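PDB 1PXZ: major pollen allergen Jun a 1 from Juniperus ashei, which shows low pectate lyase activity, cleaving pectate by elimination with calcium as cofactor, and is the major allergen of mountain cedar pollen. Local coordinates for residues Gly56-Gly61 against Leu68-Ser73; Val134-Ser139 against Glu143-Gln148; Asp151-Arg156 against Asn166-Cys171. All blocks are in the same frame, centred on the assembly; numbering follows the deposited sequence.

Contact 1 of 3, residues Gly56-Gly61 against Leu68-Ser73; sequences GTLRYG and LWIIFS
Gly61, on the short helix 58-63, is set over Ile70 of strand 68-72 with their CA atoms 6.9 Å apart, the nearest pair of CA atoms across the two segments, and no hydrogen bond passes between them. The segments hold by packing alone, burying about 213 Å² counted over both sides. At Gly61 the helix offers bare backbone, and two aliphatic branches reach it. Leu68 brings CD1 to within 3.5 Å of Gly61 O, while Ile70 lays its CD1 3.7 Å from Gly61 C. Ile70 divides its work: CG1 stands beside the backbone N and carries CD1 to the glycine, whereas CG2 is the methyl that serves Leu58.

The pair lies near the start of the parallel beta-helix, where the helix forms part of the connection from strand 39-43 to its parallel neighbour, strand 68-72. Leu58 and Arg59 of this helix also touch strand 84-85, an outermost strand of another sheet. Leu58 supplies the second half of the contact. Its CG lies anti to the backbone N (chi1 173°), a setting that swings CD1 across to the strand although the CB bond itself does not point there. That one methyl rests 4.1 Å from Ile70 CG2, the two side chains crossing at about a right angle, and 4.0 Å from Phe72 CZ, so the ring is met at its outer end.

Ahead of the helix, Thr57 occupies the N-cap: its OG1 takes a weak bond of 3.4 Å from Tyr60 N, and a hydrogen bond also joins OG1 to Thr54 O. Tyr41 OH is bonded to Thr57 O and to Gly56 N, tying this start of the helix to strand 39-43.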
ATOM      1  N   GLY A  56      -1.289  -4.858  26.190  1.00 13.51           N
ATOM      2  CA  GLY A  56      -2.388  -5.669  25.695  1.00  9.86           C
ATOM      3  C   GLY A  56      -3.140  -4.981  24.571  1.00 11.20           C
ATOM      4  O   GLY A  56      -3.869  -5.658  23.843  1.00 12.75           O
ATOM      5  N   THR A  57      -3.002  -3.670  24.428  1.00  9.83           N
ATOM      6  CA  THR A  57      -3.750  -2.990  23.367  1.00  9.75           C
ATOM      7  C   THR A  57      -2.895  -2.861  22.116  1.00 11.98           C
ATOM      8  O   THR A  57      -1.672  -3.038  22.176  1.00 10.36           O
ATOM      9  CB  THR A  57      -4.212  -1.566  23.755  1.00 11.45           C
ATOM     10  OG1 THR A  57      -3.066  -0.803  24.149  1.00 10.91           O
ATOM     11  CG2 THR A  57      -5.192  -1.655  24.919  1.00  7.66           C
ATOM     12  N   LEU A  58      -3.545  -2.529  21.001  1.00  9.75           N
ATOM     13  CA  LEU A  58      -2.789  -2.394  19.748  1.00  8.90           C
ATOM     14  C   LEU A  58      -1.834  -1.222  19.819  1.00 10.13           C
ATOM     15  O   LEU A  58      -0.664  -1.271  19.409  1.00 10.75           O
ATOM     16  CB  LEU A  58      -3.801  -2.255  18.603  1.00 10.37           C
ATOM     17  CG  LEU A  58      -3.184  -1.945  17.235  1.00 10.61           C
ATOM     18  CD1 LEU A  58      -2.187  -3.025  16.858  1.00  9.27           C
ATOM     19  CD2 LEU A  58      -4.282  -1.806  16.178  1.00 10.37           C
ATOM     20  N   ARG A  59      -2.299  -0.079  20.360  1.00  6.79           N
ATOM     21  CA  ARG A  59      -1.429   1.098  20.363  1.00  6.59           C
ATOM     22  C   ARG A  59      -0.217   0.890  21.253  1.00  9.96           C
ATOM     23  O   ARG A  59       0.873   1.349  20.925  1.00 12.09           O
ATOM     24  CB  ARG A  59      -2.171   2.363  20.792  1.00 10.66           C
ATOM     25  CG  ARG A  59      -1.316   3.637  20.690  1.00 11.14           C
ATOM     26  CD  ARG A  59      -2.150   4.812  21.208  1.00 11.02           C
ATOM     27  NE  ARG A  59      -3.383   5.001  20.441  1.00  9.65           N
ATOM     28  CZ  ARG A  59      -3.462   5.758  19.357  1.00 12.66           C
ATOM     29  NH1 ARG A  59      -2.401   6.406  18.883  1.00  9.20           N
ATOM     30  NH2 ARG A  59      -4.623   5.871  18.737  1.00 13.21           N
ATOM     31  N   TYR A  60      -0.370   0.197  22.384  1.00 11.92           N
ATOM     32  CA  TYR A  60       0.845  -0.078  23.168  1.00  8.31           C
ATOM     33  C   TYR A  60       1.863  -0.845  22.349  1.00  5.33           C
ATOM     34  O   TYR A  60       3.041  -0.530  22.299  1.00 11.79           O
ATOM     35  CB  TYR A  60       0.460  -0.883  24.413  1.00  9.47           C
ATOM     36  CG  TYR A  60       1.606  -1.195  25.360  1.00 10.84           C
ATOM     37  CD1 TYR A  60       1.931  -0.324  26.394  1.00 21.52           C
ATOM     38  CD2 TYR A  60       2.354  -2.358  25.229  1.00 14.89           C
ATOM     39  CE1 TYR A  60       2.976  -0.591  27.273  1.00 20.57           C
ATOM     40  CE2 TYR A  60       3.396  -2.631  26.097  1.00 12.58           C
ATOM     41  CZ  TYR A  60       3.699  -1.754  27.110  1.00 20.54           C
ATOM     42  OH  TYR A  60       4.744  -2.071  27.953  1.00 20.74           O
ATOM     43  N   GLY A  61       1.480  -1.939  21.697  1.00  7.42           N
ATOM     44  CA  GLY A  61       2.557  -2.646  20.998  1.00  8.54           C
ATOM     45  C   GLY A  61       3.095  -1.842  19.830  1.00  8.68           C
ATOM     46  O   GLY A  61       4.296  -1.857  19.541  1.00 10.76           O
ATOM     47  N   LEU A  68       8.829  -5.520  17.376  1.00 10.84           N
ATOM     48  CA  LEU A  68       7.762  -6.415  17.813  1.00 10.64           C
ATOM     49  C   LEU A  68       6.997  -6.959  16.605  1.00 13.31           C
ATOM     50  O   LEU A  68       6.817  -6.193  15.652  1.00  9.01           O
ATOM     51  CB  LEU A  68       6.736  -5.700  18.703  1.00 11.62           C
ATOM     52  CG  LEU A  68       7.189  -5.300  20.106  1.00 14.45           C
ATOM     53  CD1 LEU A  68       6.035  -4.580  20.803  1.00 13.29           C
ATOM     54  CD2 LEU A  68       7.668  -6.517  20.885  1.00  9.86           C
ATOM     55  N   TRP A  69       6.572  -8.204  16.724  1.00  8.25           N
ATOM     56  CA  TRP A  69       5.741  -8.827  15.695  1.00  7.58           C
ATOM     57  C   TRP A  69       4.351  -8.940  16.305  1.00  8.98           C
ATOM     58  O   TRP A  69       4.144  -9.839  17.136  1.00  8.96           O
ATOM     59  CB  TRP A  69       6.356 -10.158  15.260  1.00  9.35           C
ATOM     60  CG  TRP A  69       5.755 -10.717  14.002  1.00 10.82           C
ATOM     61  CD1 TRP A  69       4.534 -11.287  13.855  1.00 12.56           C
ATOM     62  CD2 TRP A  69       6.368 -10.751  12.701  1.00  5.97           C
ATOM     63  NE1 TRP A  69       4.340 -11.678  12.549  1.00  8.00           N
ATOM     64  CE2 TRP A  69       5.449 -11.357  11.829  1.00  8.88           C
ATOM     65  CE3 TRP A  69       7.604 -10.319  12.209  1.00  9.29           C
ATOM     66  CZ2 TRP A  69       5.707 -11.560  10.470  1.00 10.02           C
ATOM     67  CZ3 TRP A  69       7.867 -10.515  10.856  1.00  9.22           C
ATOM     68  CH2 TRP A  69       6.924 -11.121  10.024  1.00  9.78           C
ATOM     69  N   ILE A  70       3.471  -8.032  15.904  1.00  6.38           N
ATOM     70  CA  ILE A  70       2.157  -7.947  16.555  1.00  8.27           C
ATOM     71  C   ILE A  70       1.115  -8.850  15.908  1.00 12.24           C
ATOM     72  O   ILE A  70       0.917  -8.854  14.690  1.00  8.32           O
ATOM     73  CB  ILE A  70       1.702  -6.478  16.578  1.00  6.66           C
ATOM     74  CG1 ILE A  70       2.689  -5.594  17.347  1.00  5.84           C
ATOM     75  CG2 ILE A  70       0.283  -6.328  17.104  1.00  9.23           C
ATOM     76  CD1 ILE A  70       2.592  -4.117  16.978  1.00  9.95           C
ATOM     77  N   ILE A  71       0.471  -9.643  16.774  1.00  7.16           N
ATOM     78  CA  ILE A  71      -0.576 -10.581  16.348  1.00  5.91           C
ATOM     79  C   ILE A  71      -1.816 -10.401  17.232  1.00  7.55           C
ATOM     80  O   ILE A  71      -1.780  -9.645  18.198  1.00 11.22           O
ATOM     81  CB  ILE A  71      -0.128 -12.037  16.462  1.00  8.38           C
ATOM     82  CG1 ILE A  71       0.272 -12.399  17.904  1.00  9.20           C
ATOM     83  CG2 ILE A  71       1.023 -12.348  15.516  1.00 10.94           C
ATOM     84  CD1 ILE A  71       0.426 -13.888  18.119  1.00 25.43           C
ATOM     85  N   PHE A  72      -2.913 -11.067  16.911  1.00  8.84           N
ATOM     86  CA  PHE A  72      -4.174 -10.765  17.615  1.00  8.15           C
ATOM     87  C   PHE A  72      -4.767 -12.030  18.226  1.00 16.40           C
ATOM     88  O   PHE A  72      -4.806 -13.051  17.545  1.00 11.93           O
ATOM     89  CB  PHE A  72      -5.140 -10.098  16.641  1.00 10.79           C
ATOM     90  CG  PHE A  72      -4.663  -8.750  16.107  1.00  8.52           C
ATOM     91  CD1 PHE A  72      -3.750  -8.703  15.063  1.00  9.02           C
ATOM     92  CD2 PHE A  72      -5.116  -7.556  16.619  1.00 11.23           C
ATOM     93  CE1 PHE A  72      -3.290  -7.486  14.561  1.00  9.04           C
ATOM     94  CE2 PHE A  72      -4.666  -6.341  16.131  1.00  8.36           C
ATOM     95  CZ  PHE A  72      -3.756  -6.292  15.080  1.00 10.98           C
ATOM     96  N   SER A  73      -5.202 -11.969  19.481  1.00 16.96           N
ATOM     97  CA  SER A  73      -5.658 -13.148  20.212  1.00 16.21           C
ATOM     98  C   SER A  73      -7.032 -13.616  19.777  1.00 16.03           C
ATOM     99  O   SER A  73      -7.505 -14.724  20.054  1.00 19.52           O
ATOM    100  CB  SER A  73      -5.682 -12.832  21.717  1.00 16.31           C
ATOM    101  OG  SER A  73      -6.788 -11.964  21.966  1.00 19.83           O
TER

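Contact 2 of 3, residues Val134-Ser139 against Glu143-Gln148; sequences VLVSES and EPVHAQ
Val134 laps its CG2 methyl against CG2 of Val145, 3.8 Å away, and the same Val145 methyl comes 4.0 Å from Val134 CB, so the CG2 branch of Val145 makes the nearest touches. Next along, Val136 CG2 lies over the base of Glu143, 3.9 Å from its CB. With CG beside the backbone N (chi1 -64°), the glutamate chain runs past this methyl, and OE1 ends 3.8 Å from Val136 CG2; both the aliphatic stem and one carboxylate oxygen of Glu143 thus lie along the methyl.

The backbones are joined through one antiparallel, hydrogen-bonded pair, Val134 with Glu143, whose side chains share a face. Val134 N gives to Glu143 O at 3.0 Å and Glu143 N returns a bond to Val134 O at 3.1 Å. The local strand directions diverge by 104°, a strongly bent beta hairpin rather than a flat ribbon.

Around it, the hairpin of strands 132-137 and 141-145 lies against helix 58-63, where Val134 touches Arg59 and Leu135 touches Thr63, and against strand 108-111, where Glu143 reaches Arg111.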
ATOM      1  N   VAL A 134      -1.536  12.846  21.260  1.00 15.94           N
ATOM      2  CA  VAL A 134      -1.382  11.430  20.975  1.00 16.15           C
ATOM      3  C   VAL A 134      -0.001  10.939  21.397  1.00 16.51           C
ATOM      4  O   VAL A 134       0.965  11.676  21.180  1.00 15.99           O
ATOM      5  CB  VAL A 134      -1.480  11.112  19.468  1.00 23.01           C
ATOM      6  CG1 VAL A 134      -1.420   9.594  19.274  1.00 16.18           C
ATOM      7  CG2 VAL A 134      -2.725  11.664  18.798  1.00 19.96           C
ATOM      8  N   LEU A 135       0.131   9.742  21.944  1.00  9.57           N
ATOM      9  CA  LEU A 135       1.437   9.144  22.139  1.00 10.93           C
ATOM     10  C   LEU A 135       1.977   8.696  20.771  1.00 12.20           C
ATOM     11  O   LEU A 135       1.612   7.631  20.272  1.00 13.91           O
ATOM     12  CB  LEU A 135       1.416   7.974  23.132  1.00 14.41           C
ATOM     13  CG  LEU A 135       2.826   7.437  23.425  1.00 17.23           C
ATOM     14  CD1 LEU A 135       3.429   8.117  24.653  1.00 19.05           C
ATOM     15  CD2 LEU A 135       2.821   5.930  23.609  1.00 23.12           C
ATOM     16  N   VAL A 136       2.833   9.552  20.210  1.00 13.51           N
ATOM     17  CA  VAL A 136       3.372   9.298  18.871  1.00 16.76           C
ATOM     18  C   VAL A 136       4.199   8.025  18.939  1.00 22.01           C
ATOM     19  O   VAL A 136       3.992   7.095  18.162  1.00 23.40           O
ATOM     20  CB  VAL A 136       4.165  10.498  18.342  1.00 19.41           C
ATOM     21  CG1 VAL A 136       4.872  10.134  17.048  1.00 19.40           C
ATOM     22  CG2 VAL A 136       3.246  11.695  18.088  1.00 23.17           C
ATOM     23  N   SER A 137       5.121   7.942  19.900  1.00 13.27           N
ATOM     24  CA  SER A 137       5.809   6.694  20.178  1.00  7.71           C
ATOM     25  C   SER A 137       6.305   6.696  21.631  1.00 18.11           C
ATOM     26  O   SER A 137       6.325   7.754  22.278  1.00 17.40           O
ATOM     27  CB  SER A 137       7.020   6.451  19.264  1.00 14.55           C
ATOM     28  OG  SER A 137       8.109   7.275  19.680  1.00 14.20           O
ATOM     29  N   GLU A 138       6.710   5.522  22.084  1.00 14.69           N
ATOM     30  CA  GLU A 138       7.221   5.384  23.452  1.00 12.68           C
ATOM     31  C   GLU A 138       8.334   6.396  23.656  1.00 19.57           C
ATOM     32  O   GLU A 138       8.392   7.133  24.643  1.00 21.68           O
ATOM     33  CB  GLU A 138       7.688   3.957  23.705  1.00 24.42           C
ATOM     34  CG  GLU A 138       8.449   3.741  25.011  1.00 27.35           C
ATOM     35  CD  GLU A 138       9.080   2.370  25.126  1.00 31.53           C
ATOM     36  OE1 GLU A 138       9.073   1.582  24.154  1.00 17.13           O
ATOM     37  OE2 GLU A 138       9.613   2.054  26.219  1.00 34.03           O
ATOM     38  N   SER A 139       9.218   6.453  22.657  1.00 15.80           N
ATOM     39  CA  SER A 139      10.372   7.341  22.843  1.00 25.88           C
ATOM     40  C   SER A 139      10.029   8.800  22.629  1.00 24.87           C
ATOM     41  O   SER A 139      10.599   9.666  23.304  1.00 25.72           O
ATOM     42  CB  SER A 139      11.515   6.935  21.900  1.00 41.84           C
ATOM     43  OG  SER A 139      12.723   6.781  22.633  1.00 89.98           O
ATOM     44  N   GLU A 143       2.336  14.303  21.920  1.00 16.58           N
ATOM     45  CA  GLU A 143       2.459  15.469  21.062  1.00 13.57           C
ATOM     46  C   GLU A 143       1.111  15.832  20.449  1.00 16.69           C
ATOM     47  O   GLU A 143       0.303  14.939  20.205  1.00 16.84           O
ATOM     48  CB  GLU A 143       3.381  15.209  19.874  1.00 16.48           C
ATOM     49  CG  GLU A 143       4.835  14.918  20.188  1.00 27.10           C
ATOM     50  CD  GLU A 143       5.707  15.295  19.000  1.00 48.37           C
ATOM     51  OE1 GLU A 143       5.565  14.643  17.942  1.00 54.25           O
ATOM     52  OE2 GLU A 143       6.502  16.245  19.156  1.00 77.92           O
ATOM     53  N   PRO A 144       0.888  17.096  20.149  1.00 22.35           N
ATOM     54  CA  PRO A 144      -0.376  17.440  19.491  1.00 23.36           C
ATOM     55  C   PRO A 144      -0.305  16.939  18.052  1.00 21.75           C
ATOM     56  O   PRO A 144       0.743  17.049  17.429  1.00 23.76           O
ATOM     57  CB  PRO A 144      -0.411  18.963  19.571  1.00 25.65           C
ATOM     58  CG  PRO A 144       1.008  19.390  19.735  1.00 25.07           C
ATOM     59  CD  PRO A 144       1.768  18.256  20.364  1.00 23.43           C
ATOM     60  N   VAL A 145      -1.378  16.361  17.538  1.00 24.29           N
ATOM     61  CA  VAL A 145      -1.404  15.909  16.133  1.00 19.46           C
ATOM     62  C   VAL A 145      -2.484  16.671  15.399  1.00 20.96           C
ATOM     63  O   VAL A 145      -3.626  16.713  15.861  1.00 22.53           O
ATOM     64  CB  VAL A 145      -1.657  14.396  16.080  1.00 27.09           C
ATOM     65  CG1 VAL A 145      -2.016  13.934  14.677  1.00 37.88           C
ATOM     66  CG2 VAL A 145      -0.426  13.650  16.589  1.00 24.37           C
ATOM     67  N   HIS A 146      -2.232  17.322  14.272  1.00 31.71           N
ATOM     68  CA  HIS A 146      -3.342  18.074  13.672  1.00 38.03           C
ATOM     69  C   HIS A 146      -4.442  17.133  13.196  1.00 34.54           C
ATOM     70  O   HIS A 146      -4.253  15.915  13.150  1.00 22.24           O
ATOM     71  CB  HIS A 146      -2.830  18.934  12.521  1.00 52.31           C
ATOM     72  CG  HIS A 146      -2.337  18.204  11.311  1.00 78.91           C
ATOM     73  ND1 HIS A 146      -1.035  17.787  11.146  1.00 87.25           N
ATOM     74  CD2 HIS A 146      -2.964  17.823  10.171  1.00 88.93           C
ATOM     75  CE1 HIS A 146      -0.877  17.178   9.985  1.00 88.65           C
ATOM     76  NE2 HIS A 146      -2.047  17.184   9.368  1.00 91.54           N
ATOM     77  N   ALA A 147      -5.595  17.683  12.823  1.00 26.38           N
ATOM     78  CA  ALA A 147      -6.648  16.892  12.198  1.00 34.29           C
ATOM     79  C   ALA A 147      -6.159  16.182  10.944  1.00 29.91           C
ATOM     80  O   ALA A 147      -5.574  16.828  10.067  1.00 22.55           O
ATOM     81  CB  ALA A 147      -7.822  17.805  11.850  1.00 40.47           C
ATOM     82  N   GLN A 148      -6.383  14.877  10.793  1.00 21.10           N
ATOM     83  CA  GLN A 148      -5.839  14.206   9.610  1.00 17.33           C
ATOM     84  C   GLN A 148      -6.925  13.640   8.694  1.00 21.30           C
ATOM     85  O   GLN A 148      -7.994  13.263   9.138  1.00 19.86           O
ATOM     86  CB  GLN A 148      -4.945  13.023   9.983  1.00 22.81           C
ATOM     87  CG  GLN A 148      -3.890  13.277  11.036  1.00 26.56           C
ATOM     88  CD  GLN A 148      -2.805  14.195  10.507  1.00 31.61           C
ATOM     89  OE1 GLN A 148      -2.532  15.227  11.118  1.00 33.57           O
ATOM     90  NE2 GLN A 148      -2.220  13.785   9.389  1.00 22.61           N
TER

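Contact 3 of 3, residues Asp151-Arg156 against Asn166-Cys171; sequences DAITMR and NSLSDC
After Asp151, whose CB is turned away from the other segment and whose OD1 is hydrogen-bonded to Gly174 N, Ala152 directs its CB at Cys171, whose SG lies 4.0 Å away. The cysteine turns the sulfur beside its own backbone N (chi1 -71°), which places it against the alanine methyl. Both residues also touch Cys126, the partner of Cys107 in a disulfide, so three small side chains gather here.

Ile153 opens strand 153-156 and contributes the other apolar touch. Its chain is extended beyond CG1 (chi2 172°), carrying CD1 inward until it lies 4.4 Å from Leu168 CD1, a loose methyl-to-methyl contact. Leu168 rests in addition on Phe192 of strand 185-195, and Ile153 on Met110 of strand 108-111, so each member is also packed on the coil beside it.

No hydrogen bond links the two segments, for they belong to different walls: strand 153-156 pairs with strands 108-111 and 174-179, strand 167-169 with strands 122-124 and 185-195. Apolar residues meeting across the interior while each strand bonds to its equivalents in neighbouring coils are characteristic of the parallel beta-helix, the fold of polysaccharide lyase family 1. In this example the outer flank adjoins the calcium site, which by analogy with related enzymes is probably formed by Asp149, Asp173 and Asp177.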
ATOM      1  N   ASP A 151      -7.566   8.518   5.761  1.00 15.24           N
ATOM      2  CA  ASP A 151      -6.850   7.566   4.929  1.00 16.82           C
ATOM      3  C   ASP A 151      -6.663   6.261   5.682  1.00 14.12           C
ATOM      4  O   ASP A 151      -6.443   6.288   6.897  1.00 16.13           O
ATOM      5  CB  ASP A 151      -5.466   8.083   4.527  1.00 17.39           C
ATOM      6  CG  ASP A 151      -5.495   9.367   3.723  1.00 25.03           C
ATOM      7  OD1 ASP A 151      -6.457   9.575   2.962  1.00 21.21           O
ATOM      8  OD2 ASP A 151      -4.562  10.185   3.860  1.00 37.97           O
ATOM      9  N   ALA A 152      -6.710   5.134   4.989  1.00  9.48           N
ATOM     10  CA  ALA A 152      -6.492   3.879   5.710  1.00  6.65           C
ATOM     11  C   ALA A 152      -5.048   3.739   6.183  1.00  9.15           C
ATOM     12  O   ALA A 152      -4.763   3.316   7.293  1.00 11.19           O
ATOM     13  CB  ALA A 152      -6.856   2.689   4.833  1.00  9.90           C
ATOM     14  N   ILE A 153      -4.112   4.074   5.301  1.00  6.51           N
ATOM     15  CA  ILE A 153      -2.695   3.941   5.634  1.00  7.95           C
ATOM     16  C   ILE A 153      -1.968   5.178   5.161  1.00 10.47           C
ATOM     17  O   ILE A 153      -2.086   5.502   3.965  1.00 14.45           O
ATOM     18  CB  ILE A 153      -2.113   2.686   4.956  1.00  7.05           C
ATOM     19  CG1 ILE A 153      -2.720   1.366   5.436  1.00 12.93           C
ATOM     20  CG2 ILE A 153      -0.595   2.676   5.110  1.00  9.59           C
ATOM     21  CD1 ILE A 153      -2.295   0.141   4.655  1.00 11.39           C
ATOM     22  N   THR A 154      -1.263   5.854   6.057  1.00  9.29           N
ATOM     23  CA  THR A 154      -0.572   7.080   5.622  1.00 15.50           C
ATOM     24  C   THR A 154       0.915   6.973   5.914  1.00 16.96           C
ATOM     25  O   THR A 154       1.228   6.607   7.050  1.00 11.44           O
ATOM     26  CB  THR A 154      -1.133   8.322   6.336  1.00 17.73           C
ATOM     27  OG1 THR A 154      -2.503   8.496   5.967  1.00 20.32           O
ATOM     28  CG2 THR A 154      -0.389   9.574   5.894  1.00 28.01           C
ATOM     29  N   MET A 155       1.778   7.270   4.948  1.00  9.51           N
ATOM     30  CA  MET A 155       3.223   7.203   5.187  1.00 15.91           C
ATOM     31  C   MET A 155       3.857   8.552   4.850  1.00 20.34           C
ATOM     32  O   MET A 155       3.665   9.046   3.734  1.00 16.83           O
ATOM     33  CB  MET A 155       3.891   6.091   4.374  1.00 12.88           C
ATOM     34  CG  MET A 155       3.530   4.684   4.861  1.00 16.88           C
ATOM     35  SD  MET A 155       4.039   3.432   3.637  1.00 21.20           S
ATOM     36  CE  MET A 155       2.583   3.578   2.587  1.00 23.68           C
ATOM     37  N   ARG A 156       4.575   9.127   5.816  1.00  9.85           N
ATOM     38  CA  ARG A 156       5.266  10.399   5.627  1.00 10.18           C
ATOM     39  C   ARG A 156       6.735  10.194   5.978  1.00 16.76           C
ATOM     40  O   ARG A 156       7.037   9.825   7.118  1.00 12.13           O
ATOM     41  CB  ARG A 156       4.654  11.486   6.495  1.00 15.07           C
ATOM     42  CG  ARG A 156       5.233  12.870   6.321  1.00 34.14           C
ATOM     43  CD  ARG A 156       4.537  13.863   7.236  1.00 53.37           C
ATOM     44  NE  ARG A 156       5.358  14.606   8.159  1.00 62.96           N
ATOM     45  CZ  ARG A 156       6.592  14.521   8.599  1.00 68.31           C
ATOM     46  NH1 ARG A 156       7.445  13.582   8.208  1.00 67.67           N
ATOM     47  NH2 ARG A 156       7.030  15.415   9.490  1.00 70.17           N
ATOM     48  N   ASN A 166      -3.634  -6.877   2.530  1.00  5.39           N
ATOM     49  CA  ASN A 166      -4.729  -6.240   3.269  1.00  5.44           C
ATOM     50  C   ASN A 166      -5.969  -6.105   2.417  1.00  8.47           C
ATOM     51  O   ASN A 166      -5.870  -6.052   1.197  1.00  6.18           O
ATOM     52  CB  ASN A 166      -4.299  -4.849   3.734  1.00  4.60           C
ATOM     53  CG  ASN A 166      -3.029  -5.024   4.566  1.00  5.45           C
ATOM     54  OD1 ASN A 166      -3.121  -5.569   5.667  1.00  8.88           O
ATOM     55  ND2 ASN A 166      -1.899  -4.609   4.038  1.00  7.06           N
ATOM     56  N   SER A 167      -7.120  -5.995   3.074  1.00  6.91           N
ATOM     57  CA  SER A 167      -8.394  -5.690   2.421  1.00  6.12           C
ATOM     58  C   SER A 167      -8.815  -4.271   2.763  1.00 11.97           C
ATOM     59  O   SER A 167      -9.122  -3.974   3.919  1.00  9.06           O
ATOM     60  CB  SER A 167      -9.434  -6.718   2.884  1.00 11.90           C
ATOM     61  OG  SER A 167      -9.137  -7.958   2.254  1.00 10.63           O
ATOM     62  N   LEU A 168      -8.801  -3.363   1.793  1.00  8.14           N
ATOM     63  CA  LEU A 168      -8.898  -1.934   2.040  1.00  8.78           C
ATOM     64  C   LEU A 168     -10.074  -1.335   1.277  1.00 12.51           C
ATOM     65  O   LEU A 168     -10.065  -1.471   0.052  1.00  7.84           O
ATOM     66  CB  LEU A 168      -7.597  -1.241   1.597  1.00  5.35           C
ATOM     67  CG  LEU A 168      -6.330  -1.880   2.195  1.00 10.78           C
ATOM     68  CD1 LEU A 168      -5.085  -1.302   1.537  1.00 12.84           C
ATOM     69  CD2 LEU A 168      -6.268  -1.690   3.708  1.00  8.91           C
ATOM     70  N   SER A 169     -11.034  -0.712   1.960  1.00  6.44           N
ATOM     71  CA  SER A 169     -12.230  -0.269   1.250  1.00  7.64           C
ATOM     72  C   SER A 169     -12.895   0.893   1.978  1.00 15.69           C
ATOM     73  O   SER A 169     -12.622   1.086   3.160  1.00 12.00           O
ATOM     74  CB  SER A 169     -13.234  -1.422   1.118  1.00 10.53           C
ATOM     75  OG  SER A 169     -13.677  -1.879   2.400  1.00 12.86           O
ATOM     76  N   ASP A 170     -13.728   1.647   1.284  1.00 12.83           N
ATOM     77  CA  ASP A 170     -14.683   2.560   1.871  1.00  9.72           C
ATOM     78  C   ASP A 170     -14.127   3.459   2.953  1.00 16.18           C
ATOM     79  O   ASP A 170     -14.651   3.452   4.076  1.00 13.83           O
ATOM     80  CB  ASP A 170     -15.810   1.690   2.474  1.00 16.40           C
ATOM     81  CG  ASP A 170     -17.013   2.511   2.913  1.00 26.66           C
ATOM     82  OD1 ASP A 170     -17.201   3.628   2.385  1.00 18.01           O
ATOM     83  OD2 ASP A 170     -17.736   2.018   3.803  1.00 25.85           O
ATOM     84  N   CYS A 171     -13.092   4.233   2.643  1.00 10.75           N
ATOM     85  CA  CYS A 171     -12.621   5.234   3.593  1.00 12.71           C
ATOM     86  C   CYS A 171     -13.026   6.628   3.156  1.00 21.29           C
ATOM     87  O   CYS A 171     -13.468   6.812   2.018  1.00 16.14           O
ATOM     88  CB  CYS A 171     -11.088   5.133   3.744  1.00 10.14           C
ATOM     89  SG  CYS A 171     -10.753   3.594   4.665  1.00 15.16           S
TER

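In the fold
All three contacts are built mainly from buried side chains, but they occupy different places in the fold. The centre of contact 3 lies about 8 Å from the centre of the chain, in its core, and the contact joins two walls of one coil through methyl groups and a sulfur. Contacts 1 and 2, with centres 21 and 22 Å from that point, belong to one end. Contact 1 likewise has no hydrogen bond across its segments, setting a helix on a strand, whereas contact 2, an excursion from the coils with a partly exposed glutamate, adds a pair of backbone bonds. Arg59 NH1 packs on Val134 CG1, joining contacts 1 and 2 directly; residues 143-148 lead almost straight into 151-156 of contact 3.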